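Local coordinates for protein (S)-ureidoglycine--glyoxylate transaminase (Bacillus subtilis, PDB 3ISL) that catalyses the pyridoxal-phosphate-dependent transfer of an amino group from (S)-ureidoglycine to glyoxylate, giving oxalurate and glycine in purine catabolism, at residues D166-V171 with E213-V218. Residues are numbered along the deposited sequence; the frame is centred on the assembly and turned at random.
Sequences DALFIV and ERVADV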
loop_
_atom_site.group_PDB
_atom_site.type_symbol
_atom_site.label_atom_id
_atom_site.label_comp_id
_atom_site.label_asym_id
_atom_site.label_seq_id
_atom_site.Cartn_x
_atom_site.Cartn_y
_atom_site.Cartn_z
ATOM N N ASP A 166 3.070 -32.630 -6.924
ATOM C CA ASP A 166 2.602 -31.607 -7.857
ATOM C C ASP A 166 1.578 -30.703 -7.178
ATOM O O ASP A 166 0.576 -30.331 -7.760
ATOM C CB ASP A 166 2.105 -32.256 -9.178
ATOM C CG ASP A 166 2.015 -31.239 -10.371
ATOM O OD1 ASP A 166 2.726 -30.181 -10.396
ATOM O OD2 ASP A 166 1.206 -31.555 -11.287
ATOM N N ALA A 167 1.847 -30.338 -5.923
ATOM C CA ALA A 167 1.175 -29.204 -5.249
ATOM C C ALA A 167 2.059 -27.926 -5.270
ATOM O O ALA A 167 3.305 -28.021 -5.243
ATOM C CB ALA A 167 0.821 -29.583 -3.768
ATOM N N LEU A 168 1.414 -26.743 -5.248
ATOM C CA LEU A 168 2.131 -25.497 -5.090
ATOM C C LEU A 168 2.369 -25.183 -3.635
ATOM O O LEU A 168 1.426 -25.145 -2.851
ATOM C CB LEU A 168 1.385 -24.335 -5.767
ATOM C CG LEU A 168 0.929 -24.687 -7.186
ATOM C CD1 LEU A 168 -0.062 -23.599 -7.607
ATOM C CD2 LEU A 168 2.197 -24.733 -8.123
ATOM N N PHE A 169 3.625 -25.001 -3.256
ATOM C CA PHE A 169 3.929 -24.735 -1.852
ATOM C C PHE A 169 4.077 -23.222 -1.696
ATOM O O PHE A 169 5.011 -22.652 -2.237
ATOM C CB PHE A 169 5.240 -25.464 -1.500
ATOM C CG PHE A 169 5.658 -25.364 -0.057
ATOM C CD1 PHE A 169 4.733 -25.305 0.964
ATOM C CD2 PHE A 169 6.998 -25.493 0.268
ATOM C CE1 PHE A 169 5.112 -25.302 2.262
ATOM C CE2 PHE A 169 7.415 -25.507 1.588
ATOM C CZ PHE A 169 6.463 -25.433 2.592
ATOM N N ILE A 170 3.136 -22.581 -0.993
ATOM C CA ILE A 170 3.085 -21.116 -0.888
ATOM C C ILE A 170 3.333 -20.774 0.562
ATOM O O ILE A 170 2.601 -21.232 1.422
ATOM C CB ILE A 170 1.732 -20.583 -1.402
ATOM C CG1 ILE A 170 1.621 -20.907 -2.920
ATOM C CG2 ILE A 170 1.547 -19.007 -1.132
ATOM C CD1 ILE A 170 0.275 -20.919 -3.374
ATOM N N VAL A 171 4.362 -19.968 0.809
ATOM C CA VAL A 171 4.871 -19.770 2.146
ATOM C C VAL A 171 4.752 -18.312 2.592
ATOM O O VAL A 171 5.114 -17.433 1.888
ATOM C CB VAL A 171 6.368 -20.297 2.291
ATOM C CG1 VAL A 171 6.966 -19.852 3.639
ATOM C CG2 VAL A 171 6.405 -21.846 2.235
ATOM N N GLU A 213 8.051 -20.824 -12.244
ATOM C CA GLU A 213 7.346 -21.082 -13.512
ATOM C C GLU A 213 6.115 -21.981 -13.271
ATOM O O GLU A 213 5.078 -21.792 -13.912
ATOM C CB GLU A 213 8.335 -21.667 -14.544
ATOM C CG GLU A 213 7.724 -22.642 -15.580
ATOM C CD GLU A 213 8.680 -23.099 -16.778
ATOM O OE1 GLU A 213 8.245 -22.979 -17.954
ATOM O OE2 GLU A 213 9.832 -23.583 -16.541
ATOM N N ARG A 214 6.202 -22.904 -12.297
ATOM C CA ARG A 214 4.990 -23.648 -11.847
ATOM C C ARG A 214 3.864 -22.694 -11.457
ATOM O O ARG A 214 2.739 -22.831 -11.942
ATOM C CB ARG A 214 5.278 -24.621 -10.691
ATOM C CG ARG A 214 6.299 -25.713 -11.032
ATOM C CD ARG A 214 5.868 -27.100 -10.489
ATOM N NE ARG A 214 5.945 -27.054 -9.065
ATOM C CZ ARG A 214 5.092 -27.573 -8.209
ATOM N NH1 ARG A 214 4.084 -28.307 -8.591
ATOM N NH2 ARG A 214 5.320 -27.371 -6.919
ATOM N N VAL A 215 4.178 -21.725 -10.590
ATOM C CA VAL A 215 3.208 -20.660 -10.205
ATOM C C VAL A 215 2.786 -19.772 -11.390
ATOM O O VAL A 215 1.590 -19.520 -11.580
ATOM C CB VAL A 215 3.650 -19.813 -9.007
ATOM C CG1 VAL A 215 2.549 -18.783 -8.631
ATOM C CG2 VAL A 215 3.874 -20.709 -7.819
ATOM N N ALA A 216 3.751 -19.383 -12.215
ATOM C CA ALA A 216 3.474 -18.445 -13.311
ATOM C C ALA A 216 2.553 -19.095 -14.368
ATOM O O ALA A 216 1.606 -18.469 -14.824
ATOM C CB ALA A 216 4.799 -17.870 -13.966
ATOM N N ASP A 217 2.787 -20.364 -14.710
ATOM C CA ASP A 217 1.872 -21.045 -15.666
ATOM C C ASP A 217 0.399 -21.141 -15.191
ATOM O O ASP A 217 -0.514 -21.038 -16.014
ATOM C CB ASP A 217 2.412 -22.427 -16.048
ATOM C CG ASP A 217 3.747 -22.333 -16.766
ATOM O OD1 ASP A 217 4.411 -23.344 -16.889
ATOM O OD2 ASP A 217 4.156 -21.211 -17.146
ATOM N N VAL A 218 0.163 -21.366 -13.897
ATOM C CA VAL A 218 -1.202 -21.372 -13.370
ATOM C C VAL A 218 -1.813 -19.959 -13.485
ATOM O O VAL A 218 -2.976 -19.831 -13.793
ATOM C CB VAL A 218 -1.226 -21.834 -11.899
ATOM C CG1 VAL A 218 -2.584 -21.507 -11.240
ATOM C CG2 VAL A 218 -0.883 -23.300 -11.784
#
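Beside the seven-stranded mixed sheet of this class-V aminotransferase, helix 213-220 meets the start of strand 168-172, and Arg214 reaches the turn before it. There it meets Asp166 and Ala167. Asp166 is the residue of positive phi in the Schellman motif that closes helix 156-164. Its OD1 forms a salt bridge with Arg214 NH1 at 2.9 Å. The hydrogen bond in this pair is weak, and the carboxylate and guanidinium planes are turned 37° apart. The straighter bond runs from Arg214 NH2 to Ala167 O, 2.7 Å long with an angle of 162° at the hydrogen. Ala167 O lies close to the guanidinium plane, but NH2 sits above the plane of the carbonyl. The arginine chain, bent at chi2 and chi3, and Leu168 slide past each other in opposite directions. Leu168 CD2 sits over the centre of one guanidinium face and lies 4.0 Å from Arg214 CB. The same methyl meets Val215 CG2 at 4.4 Å, and the other branch, CD1, reaches Val218 CG2 at 4.3 Å. Arg214 NH2 has a further salt bridge to Asp190, whose carboxylate also accepts a hydrogen bond from Phe169 N. With an alanine at Arg214, Ala167 O and the carboxylates of Asp166 and Asp190 would probably lose this partner, and the side of Leu168 now facing the guanidinium would lose its cover. Val215 and Val218 also pack on Val82 of helix 71-82, and Ile170 touches that helix too. Strand 168-171 and helix 213-218 run nearly at right angles, 102° between their axes. The contact lies away from the cofactor site and joins the start of a sheet strand to the short helix after strand 206-211, in the alpha/beta large domain of the fold-type I pyridoxal-phosphate enzymes.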